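Local coordinates for lipase (Streptomyces rimosus, PDB 5MAL), which hydrolyses triacylglycerols and other esters, preferring medium-length acyl chains, and belongs to the GDSL family of the SGNH hydrolase superfamily, at residues A[99-102]-A[103-107]; A[114-117]-A[118-121]. All coordinates share one frame; numbering follows the deposited sequence.

Contact 1 of 2, residues A[99-102]-A[103-107]; sequences SACL and ARIAK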
ATOM      1  N   SER A  99     -13.084  21.046   7.001  1.00 20.52           N
ATOM      2  CA  SER A  99     -12.029  21.797   7.664  1.00 19.01           C
ATOM      3  C   SER A  99     -11.141  20.860   8.472  1.00 15.64           C
ATOM      4  O   SER A  99      -9.919  20.876   8.315  1.00 15.78           O
ATOM      5  CB  SER A  99     -12.607  22.880   8.565  1.00 19.82           C
ATOM      6  OG  SER A  99     -11.544  23.555   9.216  1.00 27.20           O
ATOM      7  N   ALA A 100     -11.766  20.039   9.317  1.00 17.78           N
ATOM      8  CA  ALA A 100     -11.033  19.054  10.106  1.00 15.99           C
ATOM      9  C   ALA A 100     -10.272  18.100   9.186  1.00 15.90           C
ATOM     10  O   ALA A 100      -9.115  17.768   9.437  1.00 14.96           O
ATOM     11  CB  ALA A 100     -11.974  18.292  11.012  1.00 15.05           C
ATOM     12  N   CYS A 101     -10.924  17.682   8.102  1.00 14.36           N
ATOM     13  CA  CYS A 101     -10.292  16.797   7.131  1.00 13.82           C
ATOM     14  C   CYS A 101      -9.023  17.416   6.549  1.00 12.48           C
ATOM     15  O   CYS A 101      -7.965  16.794   6.552  1.00 13.61           O
ATOM     16  CB  CYS A 101     -11.267  16.457   6.004  1.00 17.64           C
ATOM     17  SG  CYS A 101     -10.574  15.311   4.801  1.00 16.39           S
ATOM     18  N   LEU A 102      -9.131  18.647   6.063  1.00 11.70           N
ATOM     19  CA  LEU A 102      -7.996  19.309   5.434  1.00 13.59           C
ATOM     20  C   LEU A 102      -6.841  19.445   6.430  1.00 14.57           C
ATOM     21  O   LEU A 102      -5.682  19.228   6.084  1.00 14.78           O
ATOM     22  CB  LEU A 102      -8.409  20.677   4.892  1.00 12.66           C
ATOM     23  CG  LEU A 102      -9.412  20.616   3.731  1.00 17.21           C
ATOM     24  CD1 LEU A 102      -9.695  22.014   3.173  1.00 14.44           C
ATOM     25  CD2 LEU A 102      -8.925  19.672   2.635  1.00 15.17           C
ATOM     26  N   ALA A 103      -7.175  19.771   7.672  1.00 15.62           N
ATOM     27  CA  ALA A 103      -6.178  19.892   8.737  1.00 14.66           C
ATOM     28  C   ALA A 103      -5.473  18.560   9.000  1.00 17.27           C
ATOM     29  O   ALA A 103      -4.252  18.504   9.175  1.00 17.71           O
ATOM     30  CB  ALA A 103      -6.841  20.397  10.014  1.00 15.93           C
ATOM     31  N   ARG A 104      -6.265  17.494   9.044  1.00 13.20           N
ATOM     32  CA  ARG A 104      -5.741  16.161   9.288  1.00 11.96           C
ATOM     33  C   ARG A 104      -4.831  15.721   8.146  1.00 18.08           C
ATOM     34  O   ARG A 104      -3.771  15.151   8.384  1.00 15.47           O
ATOM     35  CB  ARG A 104      -6.892  15.168   9.480  1.00 18.41           C
ATOM     36  CG  ARG A 104      -6.460  13.790   9.928  1.00 20.38           C
ATOM     37  CD  ARG A 104      -5.787  13.847  11.288  1.00 23.10           C
ATOM     38  NE  ARG A 104      -5.132  12.586  11.632  1.00 26.61           N
ATOM     39  CZ  ARG A 104      -3.892  12.263  11.267  1.00 25.24           C
ATOM     40  NH1 ARG A 104      -3.166  13.109  10.543  1.00 22.77           N
ATOM     41  NH2 ARG A 104      -3.374  11.092  11.630  1.00 28.38           N
ATOM     42  N   ILE A 105      -5.255  15.985   6.911  1.00 13.29           N
ATOM     43  CA  ILE A 105      -4.444  15.720   5.728  1.00 15.40           C
ATOM     44  C   ILE A 105      -3.135  16.494   5.748  1.00 15.66           C
ATOM     45  O   ILE A 105      -2.067  15.962   5.425  1.00 12.12           O
ATOM     46  CB  ILE A 105      -5.186  16.101   4.437  1.00 15.41           C
ATOM     47  CG1 ILE A 105      -6.487  15.320   4.310  1.00 20.14           C
ATOM     48  CG2 ILE A 105      -4.283  15.855   3.229  1.00 15.81           C
ATOM     49  CD1 ILE A 105      -6.261  13.933   3.907  1.00 31.96           C
ATOM     50  N   ALA A 106      -3.225  17.771   6.098  1.00 16.31           N
ATOM     51  CA  ALA A 106      -2.031  18.607   6.162  1.00 14.24           C
ATOM     52  C   ALA A 106      -1.027  18.013   7.144  1.00 17.10           C
ATOM     53  O   ALA A 106       0.177  17.989   6.878  1.00 17.33           O
ATOM     54  CB  ALA A 106      -2.397  20.035   6.563  1.00 19.76           C
ATOM     55  N   LYS A 107      -1.532  17.523   8.270  1.00 14.60           N
ATOM     56  CA  LYS A 107      -0.680  16.925   9.289  1.00 17.49           C
ATOM     57  C   LYS A 107      -0.070  15.649   8.714  1.00 19.02           C
ATOM     58  O   LYS A 107       1.115  15.403   8.858  1.00 15.53           O
ATOM     59  CB  LYS A 107      -1.478  16.651  10.571  1.00 18.99           C
ATOM     60  CG  LYS A 107      -0.784  15.762  11.597  1.00 17.17           C
ATOM     61  CD  LYS A 107      -1.707  15.446  12.764  1.00 23.30           C
ATOM     62  CE  LYS A 107      -1.110  14.375  13.668  1.00 23.53           C
ATOM     63  NZ  LYS A 107      -2.028  14.010  14.791  1.00 28.33           N
TER

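Contact 2 of 2, residues A[114-117]-A[118-121]; sequences QTLP and AQLD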
ATOM      1  N   GLN A 114       8.307  14.931   5.647  1.00 16.79           N
ATOM      2  CA  GLN A 114       9.381  15.220   6.602  1.00 15.93           C
ATOM      3  C   GLN A 114       9.880  13.996   7.366  1.00 14.65           C
ATOM      4  O   GLN A 114      11.086  13.726   7.431  1.00 16.01           O
ATOM      5  CB  GLN A 114       8.898  16.272   7.595  1.00 15.23           C
ATOM      6  CG  GLN A 114       8.593  17.614   6.952  1.00 20.69           C
ATOM      7  CD  GLN A 114       7.753  18.520   7.839  1.00 24.14           C
ATOM      8  OE1 GLN A 114       7.722  18.365   9.060  1.00 27.78           O
ATOM      9  NE2 GLN A 114       7.049  19.465   7.220  1.00 30.47           N
ATOM     10  N   THR A 115       8.934  13.264   7.938  1.00 11.36           N
ATOM     11  CA  THR A 115       9.215  12.266   8.962  1.00 10.90           C
ATOM     12  C   THR A 115       9.384  10.880   8.353  1.00 16.12           C
ATOM     13  O   THR A 115      10.239  10.094   8.765  1.00 17.31           O
ATOM     14  CB  THR A 115       8.085  12.229  10.002  1.00 15.12           C
ATOM     15  OG1 THR A 115       7.716  13.569  10.371  1.00 15.75           O
ATOM     16  CG2 THR A 115       8.509  11.457  11.215  1.00 13.30           C
ATOM     17  N   LEU A 116       8.551  10.582   7.363  1.00 15.69           N
ATOM     18  CA  LEU A 116       8.542   9.264   6.732  1.00 14.55           C
ATOM     19  C   LEU A 116       9.832   8.812   6.013  1.00 13.23           C
ATOM     20  O   LEU A 116      10.200   7.636   6.138  1.00 12.08           O
ATOM     21  CB  LEU A 116       7.370   9.186   5.743  1.00 12.72           C
ATOM     22  CG  LEU A 116       7.275   7.860   4.986  1.00 15.98           C
ATOM     23  CD1 LEU A 116       7.029   6.698   5.944  1.00 13.36           C
ATOM     24  CD2 LEU A 116       6.188   7.951   3.921  1.00 16.56           C
ATOM     25  N   PRO A 117      10.492   9.701   5.229  1.00 13.53           N
ATOM     26  CA  PRO A 117      11.653   9.219   4.465  1.00 17.83           C
ATOM     27  C   PRO A 117      12.664   8.437   5.302  1.00 18.67           C
ATOM     28  O   PRO A 117      13.145   7.403   4.841  1.00 18.11           O
ATOM     29  CB  PRO A 117      12.287  10.507   3.937  1.00 17.62           C
ATOM     30  CG  PRO A 117      11.172  11.448   3.836  1.00 18.03           C
ATOM     31  CD  PRO A 117      10.238  11.129   4.965  1.00 15.14           C
ATOM     32  N   ALA A 118      12.954   8.898   6.520  1.00 16.68           N
ATOM     33  CA  ALA A 118      13.965   8.236   7.337  1.00 14.99           C
ATOM     34  C   ALA A 118      13.468   6.899   7.848  1.00 14.34           C
ATOM     35  O   ALA A 118      14.263   5.992   8.099  1.00 17.76           O
ATOM     36  CB  ALA A 118      14.382   9.114   8.507  1.00 16.12           C
ATOM     37  N   GLN A 119      12.155   6.782   8.017  1.00 10.39           N
ATOM     38  CA  GLN A 119      11.588   5.539   8.496  1.00 13.29           C
ATOM     39  C   GLN A 119      11.586   4.524   7.379  1.00 13.58           C
ATOM     40  O   GLN A 119      11.758   3.338   7.618  1.00 15.60           O
ATOM     41  CB  GLN A 119      10.182   5.753   9.018  1.00 16.04           C
ATOM     42  CG  GLN A 119      10.134   6.698  10.186  1.00 18.43           C
ATOM     43  CD  GLN A 119       8.745   6.818  10.704  1.00 15.47           C
ATOM     44  OE1 GLN A 119       7.832   7.185   9.960  1.00 17.01           O
ATOM     45  NE2 GLN A 119       8.555   6.498  11.977  1.00 17.97           N
ATOM     46  N   LEU A 120      11.393   4.992   6.150  1.00 13.47           N
ATOM     47  CA  LEU A 120      11.523   4.092   5.008  1.00 15.08           C
ATOM     48  C   LEU A 120      12.954   3.568   4.927  1.00 13.40           C
ATOM     49  O   LEU A 120      13.176   2.367   4.715  1.00 12.87           O
ATOM     50  CB  LEU A 120      11.130   4.788   3.709  1.00 14.29           C
ATOM     51  CG  LEU A 120       9.661   5.187   3.604  1.00 13.60           C
ATOM     52  CD1 LEU A 120       9.443   5.921   2.298  1.00 14.41           C
ATOM     53  CD2 LEU A 120       8.780   3.948   3.699  1.00 11.30           C
ATOM     54  N   ASP A 121      13.920   4.468   5.108  1.00 14.02           N
ATOM     55  CA  ASP A 121      15.320   4.067   5.115  1.00 14.49           C
ATOM     56  C   ASP A 121      15.575   2.973   6.139  1.00 14.69           C
ATOM     57  O   ASP A 121      16.333   2.042   5.875  1.00 16.08           O
ATOM     58  CB  ASP A 121      16.230   5.264   5.391  1.00 15.60           C
ATOM     59  CG  ASP A 121      16.443   6.122   4.175  1.00 18.01           C
ATOM     60  OD1 ASP A 121      16.294   5.608   3.042  1.00 18.78           O
ATOM     61  OD2 ASP A 121      16.783   7.310   4.345  1.00 22.34           O
TER
HETATM   62  O   HOH W   1      12.894  11.791   7.463  1.00 19.58           O

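Contact 1 of 2, residues A[99-102]-A[103-107]
Ala103, Arg104, Ile105 and Ala106 each give their backbone N-H to the carbonyl four residues earlier, in an unbroken alpha-helical ladder near the start of helix 98-130; the bond from Ile105 N to Cys101 O, 2.9 Å long, is the straightest at 170°. Cys101 and Ile105 lie one turn apart on the same side of the helix. Cys101 SG stands anti to its own backbone N (chi1 -178°), and meets Ile105 CG1 alongside at 4.1 Å, a loose apolar touch. The same CG1 lies 3.1 Å from Cys101 O, so the ethyl branch packs closely against the carbonyl that accepts the N-H of Ile105. Cysteine suits the place because its sulfur is joined to Cys93, tying this turn to helix 86-96, while the buried, branched side chain of Ile105 packs on Ala162 and Ile163 of helix 159-180.

Arg104 sets its CB 3.4 Å from Ala100 O, but its chain then bends at chi2 (62°) and leads away from that turn. Its NE forms a salt bridge with Asp88 of helix 86-96, and one guanidinium face has Lys107 CE 3.9 Å above its plane, towards the rim. Ala106 is exposed and its methyl rests against Leu102 O, so a short side chain is enough there. The disulfide thus ties the first turns of this helix covalently to helix 86-96, while apolar packing holds them to helix 159-180.

Contact 2 of 2, residues A[114-117]-A[118-121]
Leu116 and Leu120 touch one turn apart on a proline-kinked alpha-helix, part of helix 98-130 in this SGNH hydrolase. Pro117 has no N-H to give to the turn before, but its carbonyl still accepts Asp121 N at 3.0 Å. Leu116 O receives Leu120 N at 160° and, weakly, Gln119 N as well.

Leu120 can be followed outwards. Its CB lies 3.5 Å from Pro117 O, against the backbone. CG, set anti to the carbonyl carbon (chi1 -66°), rests 3.6 Å from Leu116 O and also comes within 3.8 Å of Leu116 CD1. Beyond it the methyls part: CD1 approaches Leu116 CG and CD2, whereas CD2 approaches Leu116 CD1. The two side chains cross obliquely. Leu116 also packs on Ile170, and Leu120 on Thr174, both of helix 159-180; Leu120 touches Ile79 of a loop as well. Leucine suits both buried places, having methyls enough to meet its neighbour and the surrounding fold together.

Gln119 lays its methylene chain past the carbonyl of Thr115, with CG near that oxygen, and its OE1 is hydrogen-bonded to Tyr111; an amide suits this partly exposed flank, where aliphatic length and a polar end are both used. Asp121 directs OD1 to Arg177 in a salt bridge and to His181 in a hydrogen bond, an arrangement that would favour a charged carboxylate.

At the kink a water stands in for part of the regular bonding. It donates to Gln114 O at 2.6 Å and more weakly to Thr115 O, and it accepts the N-H of Ala118 with 3.0 Å between the water oxygen and Ala118 N.

Overall arrangement
Contacts 1 and 2 follow one another along helix 98-130, their centres 21 Å apart and their nearest atoms about 7 Å apart without touching. Both are partly buried and both set buried aliphatic side chains (Ile105; Leu116 and Leu120) against helix 159-180, but the centre of contact 2 lies nearer the centre of the chain, at 16 Å against 21 Å. Regular four-residue backbone bonding marks 99-107, whereas in 114-121 a proline breaks the ladder and water enters. Their chemistry differs too: covalent and ionic ties to a neighbouring helix mark the outer contact 1, leucine packing the inner contact 2. Neither lies at the catalytic Ser10 and His216.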